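Local coordinates for protein dehydrogenase (PDB 3Q2I) that probably oxidises the sugar of UDP-N-acetylglucosaminuronic acid with NAD in the biosynthesis of 2,3-diacetamido-2,3-dideoxy-D-mannuronic acid, at residues A214-A217 against E223-G226; E94-G99 against V119-K124; N27-L32 against V56-A61; N272-W277 against E287-A292; D197-L202 against V230-G235. All blocks are in the same frame, centred on the assembly; numbering follows the deposited sequence.

Interaction 1 of 5, residues A214-A217 against E223-G226; sequences ATLA and EDTG
Ala-214 and Thr-225 form an antiparallel hydrogen-bonded pair, Ala-214 N reaching Thr-225 O at 3.0 Å and Thr-225 N returning to Ala-214 O at 3.3 Å, and because Asp-224 also faces Ala-214 the pairing starts as a classic beta bulge. The bulge closes the loop joining strands 206-214 and 225-232, and the Asp-224 carboxylate organises it. With chi1 at 60°, CG sits between the backbone N and carbonyl carbon and swings the carboxylate across to the 214-217 segment. Leu-216 N points almost straight at Asp-224 OD1 (2.9 Å, 168° at the hydrogen). Ala-217 N uses the syn lone pair of Asp-224 OD2, also at 2.9 Å. Thr-225 OG1 donates to Asp-224 OD1 from the opposite face of the carboxylate plane to Leu-216 N. Beside this polar cluster Leu-216 CD1 rests 3.9 Å from Thr-225 CG2, the two side chains crossing near a right angle. Tyr-157 of a second subunit packs on Ala-217 and Thr-225. Since Arg-218 N adds a further bond to Asp-224 OD2, three successive amides and a hydroxyl grip one carboxylate, which fixes its rotation and would be expected to stabilise its ionised form.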
# COMPACT_ATOMS: atom_id res chain seq x y z
N ALA A 214 -9.54 20.90 4.76
CA ALA A 214 -9.89 20.88 6.18
C ALA A 214 -11.08 21.81 6.36
O ALA A 214 -11.26 22.70 5.52
CB ALA A 214 -8.73 21.41 7.00
N THR A 215 -11.79 21.60 7.47
CA THR A 215 -12.81 22.59 7.87
C THR A 215 -12.19 23.19 9.12
O THR A 215 -12.26 22.56 10.20
CB THR A 215 -14.11 21.88 8.25
OG1 THR A 215 -14.56 21.10 7.12
CG2 THR A 215 -15.18 22.92 8.55
N LEU A 216 -11.54 24.33 8.98
CA LEU A 216 -10.82 24.92 10.11
C LEU A 216 -11.64 25.85 11.00
O LEU A 216 -11.24 26.17 12.13
CB LEU A 216 -9.55 25.65 9.68
CG LEU A 216 -8.62 24.70 8.92
CD1 LEU A 216 -7.40 25.48 8.43
CD2 LEU A 216 -8.13 23.60 9.89
N ALA A 217 -12.78 26.29 10.48
CA ALA A 217 -13.56 27.24 11.32
C ALA A 217 -15.05 27.14 11.11
O ALA A 217 -15.80 27.34 12.06
CB ALA A 217 -13.16 28.65 11.08
N GLU A 223 -14.92 21.38 3.09
CA GLU A 223 -13.76 22.19 3.42
C GLU A 223 -14.00 23.67 3.31
O GLU A 223 -14.66 24.13 2.35
CB GLU A 223 -12.51 21.75 2.63
CG GLU A 223 -12.41 22.25 1.15
CD GLU A 223 -13.33 21.60 0.13
OE1 GLU A 223 -14.04 20.63 0.43
OE2 GLU A 223 -13.35 22.06 -1.04
N ASP A 224 -13.46 24.41 4.27
CA ASP A 224 -13.30 25.84 4.12
C ASP A 224 -11.93 26.29 3.68
O ASP A 224 -11.72 27.49 3.40
CB ASP A 224 -13.81 26.63 5.36
CG ASP A 224 -13.07 26.25 6.64
OD1 ASP A 224 -11.88 25.83 6.57
OD2 ASP A 224 -13.69 26.41 7.72
N THR A 225 -10.98 25.33 3.62
CA THR A 225 -9.57 25.64 3.39
C THR A 225 -8.94 24.44 2.68
O THR A 225 -9.24 23.31 3.03
CB THR A 225 -8.84 25.84 4.75
OG1 THR A 225 -9.47 26.93 5.46
CG2 THR A 225 -7.35 26.17 4.57
N GLY A 226 -8.03 24.68 1.74
CA GLY A 226 -7.40 23.53 1.06
C GLY A 226 -6.18 23.95 0.30
O GLY A 226 -6.03 25.10 -0.09

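Interaction 2 of 5, residues E94-G99 against V119-K124; sequences ECSEAG and VKAADK
Ser-96 of helix 88-97 points its side chain at helix 112-125 and meets Ala-121 and Ala-122, a simple example of how small residues let two helices come close. The CA atoms of Ser-96 and Ala-122 are 5.4 Å apart. The two ends of the serine do different work. Its methylene lies against the backbone of the neighbouring helix, Ser-96 CB standing 3.8 Å from Ala-121 O, and it meets the methyl group of Ala-121 with CB to CB at 4.2 Å. The hydroxyl lies alongside the next residue, Ser-96 OG being 3.7 Å from Ala-122 CA and 3.9 Å from Ala-122 CB. A chi1 of -64° places OG beside its own backbone N, from where it bonds to Ser-92 O one turn earlier. Helix 88-97 then ends in a Schellman motif at Gly-99. The pair belongs to the Rossmann domain, where these helices flank strand 101-104 in sequence, and Ala-122 also packs on Leu-129 of strand 129-131. Asp-123, which points away from helix 88-97, is tied by a salt bridge to Arg-326 of helix 325-344. Because the serine hydroxyl spends its bond within its own helix, the contact between the two segments is in effect one of van der Waals packing, governed by the small size of the three side chains.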
# COMPACT_ATOMS: atom_id res chain seq x y z
N GLU A 94 -33.28 14.02 -16.50
CA GLU A 94 -34.74 14.08 -16.75
C GLU A 94 -35.06 14.99 -17.95
O GLU A 94 -35.83 14.55 -18.85
CB GLU A 94 -35.47 14.59 -15.50
CG GLU A 94 -36.98 14.29 -15.59
CD GLU A 94 -37.77 14.82 -14.40
OE1 GLU A 94 -39.01 14.87 -14.55
OE2 GLU A 94 -37.20 15.25 -13.36
N CYS A 95 -34.46 16.18 -17.99
CA CYS A 95 -34.57 17.08 -19.16
C CYS A 95 -34.16 16.40 -20.46
O CYS A 95 -34.89 16.42 -21.46
CB CYS A 95 -33.77 18.38 -18.98
SG CYS A 95 -34.37 19.42 -17.65
N SER A 96 -32.98 15.77 -20.46
CA SER A 96 -32.52 15.10 -21.66
C SER A 96 -33.49 14.02 -22.11
O SER A 96 -33.81 13.91 -23.31
CB SER A 96 -31.15 14.46 -21.48
OG SER A 96 -30.17 15.43 -21.23
N GLU A 97 -33.93 13.21 -21.15
CA GLU A 97 -34.82 12.11 -21.47
C GLU A 97 -36.21 12.59 -21.95
O GLU A 97 -36.91 11.82 -22.58
CB GLU A 97 -34.95 11.17 -20.27
CG GLU A 97 -33.64 10.43 -20.03
CD GLU A 97 -33.67 9.50 -18.85
OE1 GLU A 97 -34.66 9.50 -18.07
OE2 GLU A 97 -32.67 8.78 -18.69
N ALA A 98 -36.57 13.82 -21.63
CA ALA A 98 -37.83 14.42 -22.11
C ALA A 98 -37.62 15.20 -23.40
O ALA A 98 -38.53 15.88 -23.88
CB ALA A 98 -38.43 15.37 -21.06
N GLY A 99 -36.42 15.16 -23.96
CA GLY A 99 -36.19 15.84 -25.24
C GLY A 99 -35.72 17.28 -25.25
O GLY A 99 -35.81 17.92 -26.30
N VAL A 119 -23.81 13.47 -19.03
CA VAL A 119 -23.23 13.51 -20.36
C VAL A 119 -23.77 12.35 -21.23
O VAL A 119 -24.09 12.56 -22.43
CB VAL A 119 -21.68 13.58 -20.31
CG1 VAL A 119 -21.03 13.41 -21.69
CG2 VAL A 119 -21.26 14.92 -19.65
N LYS A 120 -23.81 11.15 -20.67
CA LYS A 120 -24.29 9.95 -21.38
C LYS A 120 -25.76 10.17 -21.81
O LYS A 120 -26.11 9.82 -22.95
CB LYS A 120 -24.21 8.71 -20.47
CG LYS A 120 -24.65 7.39 -21.16
CD LYS A 120 -24.18 6.16 -20.38
CE LYS A 120 -22.87 5.62 -20.96
NZ LYS A 120 -23.06 4.65 -22.09
N ALA A 121 -26.56 10.81 -20.95
CA ALA A 121 -28.02 10.96 -21.20
C ALA A 121 -28.20 11.98 -22.31
O ALA A 121 -29.07 11.79 -23.18
CB ALA A 121 -28.77 11.41 -19.93
N ALA A 122 -27.44 13.06 -22.27
CA ALA A 122 -27.50 14.07 -23.33
C ALA A 122 -26.98 13.48 -24.63
O ALA A 122 -27.57 13.72 -25.70
CB ALA A 122 -26.72 15.33 -22.94
N ASP A 123 -25.89 12.70 -24.60
CA ASP A 123 -25.43 12.01 -25.79
C ASP A 123 -26.56 11.17 -26.38
O ASP A 123 -26.76 11.18 -27.60
CB ASP A 123 -24.26 11.05 -25.47
CG ASP A 123 -22.94 11.75 -25.22
OD1 ASP A 123 -22.83 12.96 -25.46
OD2 ASP A 123 -22.01 11.05 -24.75
N LYS A 124 -27.23 10.38 -25.56
CA LYS A 124 -28.20 9.43 -26.08
C LYS A 124 -29.42 10.17 -26.62
O LYS A 124 -30.09 9.68 -27.54
CB LYS A 124 -28.64 8.49 -24.96
CG LYS A 124 -29.67 7.45 -25.35
CD LYS A 124 -29.86 6.53 -24.16
CE LYS A 124 -30.76 5.36 -24.51
NZ LYS A 124 -32.09 5.64 -23.92

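Interaction 3 of 5, residues N27-L32 against V56-A61; sequences NHFGAL and VERTGA
In the NAD-binding Rossmann domain, Phe-29 of helix 25-34 packs against Arg-58 and Thr-59 at the end of helix 49-59. A threonine methyl covers the ring: Thr-59 CG2 is 3.8 Å from the centroid of the Phe-29 ring and only 11° off its normal, a clear CH-pi contact. The hydroxyl of the same residue turns elsewhere, accepting from Ala-61 N at 3.2 Å in an ST turn and bonding to Ala-55 O, which leaves the methyl facing the phenyl group. Arg-58 approaches differently. Its chain, extended from CG to NE, carries the guanidinium across to helix 25-34 until one face lies over Phe-29 CB, with Arg-58 CZ 3.5 Å from that atom. Guanidinium and phenyl planes are 60° apart, so the two are not stacked. The charge is answered beyond the contact, by a salt bridge from Arg-58 NE to Glu-33. Inward, Phe-29 packs on Leu-18 and Leu-41 of strands 14-19 and 39-45. Helix 25-34 begins at the end of a GxGxxA sequence consistent with the dinucleotide-binding turn of Rossmann folds, and its pairing with the next helix over a parallel sheet is the hallmark of the beta-alpha-beta units of a Rossmann fold.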
# COMPACT_ATOMS: atom_id res chain seq x y z
N ASN A 27 -29.10 36.61 -12.24
CA ASN A 27 -28.17 36.92 -13.32
C ASN A 27 -28.61 36.34 -14.66
O ASN A 27 -28.22 36.86 -15.71
CB ASN A 27 -26.77 36.32 -13.06
CG ASN A 27 -26.13 36.87 -11.82
OD1 ASN A 27 -25.05 37.46 -11.87
ND2 ASN A 27 -26.77 36.65 -10.69
N HIS A 28 -29.31 35.21 -14.63
CA HIS A 28 -29.85 34.62 -15.85
C HIS A 28 -31.03 35.46 -16.33
O HIS A 28 -31.13 35.73 -17.54
CB HIS A 28 -30.29 33.17 -15.62
CG HIS A 28 -29.13 32.22 -15.40
ND1 HIS A 28 -28.68 31.36 -16.38
CD2 HIS A 28 -28.37 31.99 -14.31
CE1 HIS A 28 -27.66 30.65 -15.90
NE2 HIS A 28 -27.46 31.01 -14.64
N PHE A 29 -31.90 35.87 -15.40
CA PHE A 29 -33.00 36.80 -15.82
C PHE A 29 -32.42 38.05 -16.51
O PHE A 29 -32.85 38.43 -17.62
CB PHE A 29 -33.90 37.20 -14.63
CG PHE A 29 -34.59 36.04 -13.92
CD1 PHE A 29 -34.83 34.82 -14.55
CD2 PHE A 29 -34.96 36.17 -12.58
CE1 PHE A 29 -35.47 33.80 -13.87
CE2 PHE A 29 -35.61 35.16 -11.89
CZ PHE A 29 -35.87 33.94 -12.54
N GLY A 30 -31.46 38.71 -15.88
CA GLY A 30 -30.81 39.87 -16.47
C GLY A 30 -30.25 39.57 -17.85
O GLY A 30 -30.41 40.35 -18.80
N ALA A 31 -29.56 38.43 -17.97
CA ALA A 31 -28.96 38.06 -19.23
C ALA A 31 -30.00 37.90 -20.32
O ALA A 31 -29.78 38.31 -21.46
CB ALA A 31 -28.15 36.75 -19.06
N LEU A 32 -31.10 37.25 -19.97
CA LEU A 32 -32.18 36.96 -20.90
C LEU A 32 -32.90 38.26 -21.29
O LEU A 32 -33.23 38.45 -22.47
CB LEU A 32 -33.15 35.95 -20.33
CG LEU A 32 -32.64 34.51 -20.47
CD1 LEU A 32 -33.30 33.65 -19.41
CD2 LEU A 32 -32.93 34.00 -21.87
N VAL A 56 -41.94 34.83 -11.41
CA VAL A 56 -43.03 34.97 -12.39
C VAL A 56 -43.43 36.44 -12.57
O VAL A 56 -43.66 36.93 -13.69
CB VAL A 56 -44.26 34.15 -11.96
CG1 VAL A 56 -45.56 34.68 -12.62
CG2 VAL A 56 -44.05 32.65 -12.14
N GLU A 57 -43.47 37.19 -11.48
CA GLU A 57 -43.82 38.59 -11.55
C GLU A 57 -42.73 39.42 -12.22
O GLU A 57 -43.02 40.27 -13.07
CB GLU A 57 -44.28 39.07 -10.17
CG GLU A 57 -45.41 38.14 -9.67
CD GLU A 57 -45.90 38.43 -8.26
OE1 GLU A 57 -45.06 38.78 -7.39
OE2 GLU A 57 -47.13 38.26 -8.02
N ARG A 58 -41.46 39.09 -11.99
CA ARG A 58 -40.38 39.79 -12.67
C ARG A 58 -40.32 39.50 -14.18
O ARG A 58 -39.98 40.39 -14.97
CB ARG A 58 -39.02 39.48 -12.05
CG ARG A 58 -37.91 40.38 -12.59
CD ARG A 58 -36.53 39.73 -12.47
NE ARG A 58 -35.58 40.15 -13.49
CZ ARG A 58 -34.29 40.40 -13.23
NH1 ARG A 58 -33.46 40.77 -14.19
NH2 ARG A 58 -33.86 40.34 -11.98
N THR A 59 -40.53 38.25 -14.58
CA THR A 59 -40.10 37.82 -15.92
C THR A 59 -41.30 37.65 -16.84
O THR A 59 -41.13 37.63 -18.06
CB THR A 59 -39.43 36.42 -15.83
OG1 THR A 59 -40.38 35.47 -15.35
CG2 THR A 59 -38.21 36.48 -14.93
N GLY A 60 -42.49 37.48 -16.27
CA GLY A 60 -43.71 37.24 -17.05
C GLY A 60 -43.91 35.79 -17.47
O GLY A 60 -44.93 35.43 -18.05
N ALA A 61 -42.91 34.95 -17.22
CA ALA A 61 -42.98 33.54 -17.58
C ALA A 61 -44.09 32.84 -16.82
O ALA A 61 -44.44 33.31 -15.74
CB ALA A 61 -41.63 32.88 -17.18

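Interaction 4 of 5, residues N272-W277 against E287-A292; sequences NEIQHW and EEIKDA
Strand 273-279, at one edge of the mixed sheet of the C-terminal domain within this chain, is covered by the short helix 289-292, with Ile-289 of the helix reaching both Ile-274 and Trp-277. The ethyl branch of the isoleucine carries the contact. Its terminal methyl lies over one face of the indole, Ile-289 CD1 standing 3.6 Å from the centroid of the five-membered ring of Trp-277 in a CH-pi contact 20° off the normal. One carbon back, Ile-289 CG1 meets Ile-274 CD1 at 3.6 Å, and these two side chains cross at about a right angle. A chi1 of -115° holds that branch of Ile-289 away from a staggered position. Ile-274 CD1 also reaches Ala-292 CB, at 4.0 Å, so this one methyl touches two residues about a turn apart, Ile-289 and Ala-292. The indole is steadied at its polar edge, where Trp-277 NE1 bonds to Asp-286 OD1 just ahead of the helix. A second polar tie, from Ile-274 N to Ser-293 OG, joins the strand to the far end of the helix. Leu-143 of helix 139-149 packs on Ile-274, Ile-289 and Ala-292 together, while Trp-277 also touches Val-264 on the adjacent strand 262-267.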
# COMPACT_ATOMS: atom_id res chain seq x y z
N ASN A 272 -8.35 40.01 -11.92
CA ASN A 272 -8.86 41.18 -12.67
C ASN A 272 -7.78 42.23 -12.94
O ASN A 272 -8.02 43.21 -13.67
CB ASN A 272 -10.02 41.78 -11.86
CG ASN A 272 -9.60 42.20 -10.46
OD1 ASN A 272 -9.39 41.37 -9.57
ND2 ASN A 272 -9.49 43.51 -10.25
N GLU A 273 -6.57 42.01 -12.43
CA GLU A 273 -5.48 42.98 -12.62
C GLU A 273 -4.22 42.31 -13.14
O GLU A 273 -3.59 41.51 -12.43
CB GLU A 273 -5.19 43.66 -11.28
CG GLU A 273 -4.20 44.82 -11.31
CD GLU A 273 -3.66 45.16 -9.92
OE1 GLU A 273 -2.78 46.04 -9.80
OE2 GLU A 273 -4.11 44.54 -8.93
N ILE A 274 -3.83 42.65 -14.36
CA ILE A 274 -2.56 42.17 -14.86
C ILE A 274 -1.42 42.86 -14.16
O ILE A 274 -1.19 44.05 -14.36
CB ILE A 274 -2.44 42.23 -16.39
CG1 ILE A 274 -3.52 41.35 -17.02
CG2 ILE A 274 -1.05 41.73 -16.83
CD1 ILE A 274 -3.62 41.48 -18.52
N GLN A 275 -0.70 42.10 -13.34
CA GLN A 275 0.32 42.64 -12.43
C GLN A 275 1.74 42.40 -12.93
O GLN A 275 2.68 43.09 -12.56
CB GLN A 275 0.16 42.01 -11.04
CG GLN A 275 -1.11 42.45 -10.37
CD GLN A 275 -1.31 41.76 -9.03
OE1 GLN A 275 -0.69 40.73 -8.77
NE2 GLN A 275 -2.21 42.29 -8.20
N HIS A 276 1.93 41.38 -13.77
CA HIS A 276 3.26 41.07 -14.25
C HIS A 276 3.08 40.40 -15.60
O HIS A 276 2.23 39.52 -15.72
CB HIS A 276 4.03 40.14 -13.32
CG HIS A 276 5.47 40.01 -13.70
ND1 HIS A 276 6.42 40.95 -13.32
CD2 HIS A 276 6.15 39.06 -14.38
CE1 HIS A 276 7.60 40.59 -13.78
NE2 HIS A 276 7.47 39.45 -14.43
N TRP A 277 3.79 40.88 -16.62
CA TRP A 277 3.54 40.48 -17.99
C TRP A 277 4.79 40.57 -18.85
O TRP A 277 5.05 41.59 -19.51
CB TRP A 277 2.37 41.29 -18.60
CG TRP A 277 1.84 40.71 -19.91
CD1 TRP A 277 2.29 41.00 -21.16
CD2 TRP A 277 0.75 39.79 -20.07
NE1 TRP A 277 1.58 40.28 -22.10
CE2 TRP A 277 0.62 39.55 -21.46
CE3 TRP A 277 -0.09 39.12 -19.18
CZ2 TRP A 277 -0.34 38.66 -21.98
CZ3 TRP A 277 -1.03 38.24 -19.69
CH2 TRP A 277 -1.16 38.03 -21.07
N GLU A 287 -0.54 45.31 -26.32
CA GLU A 287 -1.05 46.67 -26.14
C GLU A 287 -2.47 46.77 -25.57
O GLU A 287 -2.92 47.84 -25.19
CB GLU A 287 -0.87 47.53 -27.39
CG GLU A 287 -1.31 46.91 -28.70
CD GLU A 287 -0.48 47.41 -29.87
OE1 GLU A 287 -0.48 46.76 -30.94
OE2 GLU A 287 0.20 48.46 -29.71
N GLU A 288 -3.13 45.62 -25.44
CA GLU A 288 -4.45 45.55 -24.81
C GLU A 288 -4.36 45.48 -23.29
O GLU A 288 -5.38 45.45 -22.60
CB GLU A 288 -5.20 44.34 -25.36
CG GLU A 288 -5.16 44.29 -26.88
CD GLU A 288 -5.61 42.96 -27.46
OE1 GLU A 288 -6.53 42.33 -26.90
OE2 GLU A 288 -5.05 42.55 -28.50
N ILE A 289 -3.14 45.49 -22.76
CA ILE A 289 -2.91 45.02 -21.39
C ILE A 289 -3.41 45.92 -20.27
O ILE A 289 -3.82 45.43 -19.20
CB ILE A 289 -1.45 44.60 -21.14
CG1 ILE A 289 -1.41 43.11 -20.85
CG2 ILE A 289 -0.87 45.37 -19.95
CD1 ILE A 289 -1.34 42.23 -22.08
N LYS A 290 -3.40 47.23 -20.50
CA LYS A 290 -4.00 48.16 -19.54
C LYS A 290 -5.53 48.05 -19.57
O LYS A 290 -6.16 47.90 -18.52
CB LYS A 290 -3.51 49.58 -19.83
CG LYS A 290 -2.00 49.66 -20.06
CD LYS A 290 -1.42 48.29 -20.45
CE LYS A 290 -1.57 48.02 -21.94
NZ LYS A 290 -0.24 48.10 -22.60
N ASP A 291 -6.10 48.08 -20.77
CA ASP A 291 -7.54 47.90 -20.99
C ASP A 291 -8.12 46.56 -20.52
O ASP A 291 -9.20 46.52 -19.93
CB ASP A 291 -7.89 48.13 -22.46
CG ASP A 291 -7.42 49.48 -22.97
OD1 ASP A 291 -7.72 50.48 -22.28
OD2 ASP A 291 -6.75 49.54 -24.02
N ALA A 292 -7.44 45.45 -20.79
CA ALA A 292 -7.85 44.17 -20.21
C ALA A 292 -8.13 44.32 -18.71
O ALA A 292 -9.24 44.01 -18.25
CB ALA A 292 -6.79 43.10 -20.44

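Interaction 5 of 5, residues D197-L202 against V230-G235; sequences DLLDWL and VKWRSG
Leu-199 of helix 193-203 packs on Trp-232 and Val-230 of strand 225-232, and this helix-on-sheet contact helps build the alpha/beta C-terminal domain. A single hydrogen bond is the polar part. Trp-232 NE1 donates to the backbone oxygen Leu-199 O at 3.1 Å, with an angle of 150° at the hydrogen. The acceptor lies at the edge of the indole and close to its plane, but the donor stands well above the carbonyl plane, 45° out of it, and does not sit on a lone pair. The bond falls where the helix is irregular, widening into a pi-type turn at 199-202, and it gives a buried tryptophan N-H a partner. The apolar part lies beside it. Trp-232 turns the six-membered portion of its ring to the leucine, so that Leu-199 CD2 is 3.8 Å from Trp-232 CZ2 and 3.9 Å from CH2 of the same ring, with the side chains crossing near a right angle. The other methyl, Leu-199 CD1, comes more loosely to Val-230 CG2, at 4.5 Å. Leu-334 and Met-338 of helix 325-344 also pack on Leu-199, while Val-206 of the neighbouring strand touches both Val-230 and Trp-232. Between those two residues, Lys-231 forms a salt bridge with Glu-207 and packs on Tyr-212 of a second subunit. Beyond Trp-232 the chain reverses in a type I beta turn ending at Gly-235. Within the strand, Val-230 CG1 sits 3.5 Å above the plane of the Trp-232 indole, offset toward its rim.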
# COMPACT_ATOMS: atom_id res chain seq x y z
N ASP A 197 -11.00 25.57 -12.78
CA ASP A 197 -11.19 25.46 -14.21
C ASP A 197 -9.93 25.86 -14.98
O ASP A 197 -9.70 25.36 -16.07
CB ASP A 197 -12.35 26.36 -14.63
CG ASP A 197 -12.69 26.26 -16.09
OD1 ASP A 197 -12.92 25.15 -16.57
OD2 ASP A 197 -12.77 27.33 -16.74
N LEU A 198 -9.17 26.82 -14.46
CA LEU A 198 -8.01 27.29 -15.22
C LEU A 198 -6.92 26.24 -15.39
O LEU A 198 -6.02 26.37 -16.20
CB LEU A 198 -7.37 28.52 -14.52
CG LEU A 198 -8.39 29.66 -14.24
CD1 LEU A 198 -7.76 30.73 -13.43
CD2 LEU A 198 -9.02 30.17 -15.56
N LEU A 199 -6.90 25.27 -14.46
CA LEU A 199 -5.80 24.32 -14.47
C LEU A 199 -5.70 23.52 -15.76
O LEU A 199 -4.61 23.43 -16.33
CB LEU A 199 -5.88 23.45 -13.20
CG LEU A 199 -5.84 24.16 -11.85
CD1 LEU A 199 -6.02 23.21 -10.64
CD2 LEU A 199 -4.51 24.90 -11.74
N ASP A 200 -6.77 22.89 -16.19
CA ASP A 200 -6.77 22.21 -17.47
C ASP A 200 -6.95 23.20 -18.64
O ASP A 200 -6.25 23.07 -19.65
CB ASP A 200 -7.92 21.17 -17.49
CG ASP A 200 -7.96 20.39 -18.80
OD1 ASP A 200 -8.54 20.91 -19.80
OD2 ASP A 200 -7.30 19.35 -18.93
N TRP A 201 -7.81 24.22 -18.48
CA TRP A 201 -8.18 25.08 -19.63
C TRP A 201 -6.98 25.93 -20.03
O TRP A 201 -6.69 26.02 -21.23
CB TRP A 201 -9.32 26.00 -19.21
CG TRP A 201 -9.68 26.98 -20.29
CD1 TRP A 201 -10.08 26.69 -21.56
CD2 TRP A 201 -9.78 28.41 -20.14
NE1 TRP A 201 -10.34 27.87 -22.24
CE2 TRP A 201 -10.16 28.93 -21.39
CE3 TRP A 201 -9.55 29.30 -19.09
CZ2 TRP A 201 -10.33 30.31 -21.62
CZ3 TRP A 201 -9.73 30.66 -19.31
CH2 TRP A 201 -10.11 31.14 -20.56
N LEU A 202 -6.24 26.50 -19.08
CA LEU A 202 -5.09 27.32 -19.48
C LEU A 202 -3.86 26.47 -19.59
O LEU A 202 -3.10 26.64 -20.53
CB LEU A 202 -4.77 28.47 -18.54
CG LEU A 202 -5.85 29.55 -18.44
CD1 LEU A 202 -5.41 30.59 -17.43
CD2 LEU A 202 -5.96 30.20 -19.85
N VAL A 230 -0.04 20.05 -7.90
CA VAL A 230 -0.46 19.57 -9.20
C VAL A 230 0.76 19.27 -10.08
O VAL A 230 1.74 20.05 -10.14
CB VAL A 230 -1.28 20.68 -9.90
CG1 VAL A 230 -1.79 20.20 -11.31
CG2 VAL A 230 -2.45 21.09 -9.03
N LYS A 231 0.69 18.14 -10.82
CA LYS A 231 1.68 17.76 -11.80
C LYS A 231 1.02 17.65 -13.15
O LYS A 231 0.05 16.89 -13.27
CB LYS A 231 2.45 16.47 -11.46
CG LYS A 231 3.41 16.08 -12.60
CD LYS A 231 4.11 14.78 -12.28
CE LYS A 231 4.94 14.35 -13.50
NZ LYS A 231 5.46 12.97 -13.36
N TRP A 232 1.49 18.41 -14.15
CA TRP A 232 0.94 18.33 -15.51
C TRP A 232 1.69 17.29 -16.32
O TRP A 232 2.86 16.95 -16.02
CB TRP A 232 1.04 19.75 -16.16
CG TRP A 232 -0.09 20.63 -15.81
CD1 TRP A 232 -1.26 20.78 -16.51
CD2 TRP A 232 -0.19 21.54 -14.69
NE1 TRP A 232 -2.07 21.68 -15.89
CE2 TRP A 232 -1.46 22.16 -14.76
CE3 TRP A 232 0.65 21.89 -13.63
CZ2 TRP A 232 -1.88 23.12 -13.86
CZ3 TRP A 232 0.24 22.84 -12.74
CH2 TRP A 232 -1.03 23.43 -12.84
N ARG A 233 1.01 16.71 -17.33
CA ARG A 233 1.64 15.72 -18.20
C ARG A 233 2.85 16.30 -18.93
O ARG A 233 3.76 15.56 -19.27
CB ARG A 233 0.64 15.19 -19.23
CG ARG A 233 -0.59 14.55 -18.61
CD ARG A 233 -1.28 13.68 -19.68
NE ARG A 233 -2.55 13.20 -19.13
CZ ARG A 233 -2.58 12.17 -18.29
NH1 ARG A 233 -3.76 11.73 -17.82
NH2 ARG A 233 -1.43 11.60 -17.92
N SER A 234 2.88 17.62 -19.10
CA SER A 234 4.08 18.27 -19.68
C SER A 234 5.29 18.31 -18.74
O SER A 234 6.40 18.66 -19.19
CB SER A 234 3.75 19.72 -20.02
OG SER A 234 3.53 20.46 -18.82
N GLY A 235 5.09 17.97 -17.46
CA GLY A 235 6.16 18.04 -16.44
C GLY A 235 5.95 19.28 -15.58
O GLY A 235 6.58 19.37 -14.51

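From the N terminus, interaction 3 comes first, closing the chain between helices 25-34 and 49-59 across strand 39-45. Interaction 2 follows, joining helices 88-97 and 112-125 further along the same parallel sheet; the centres of the two contacts are about 25 Å apart. The remaining three belong to the C-terminal domain and its mixed sheet. Interaction 5 spans the longer loop there, from helix 193-203 to the end of strand 225-232, and the short hairpin closure of interaction 1 falls within it, the two sharing that strand. Interaction 4 follows in series at the edge strand 273-279, about 32 Å between centres from interaction 1. None of the loops cross.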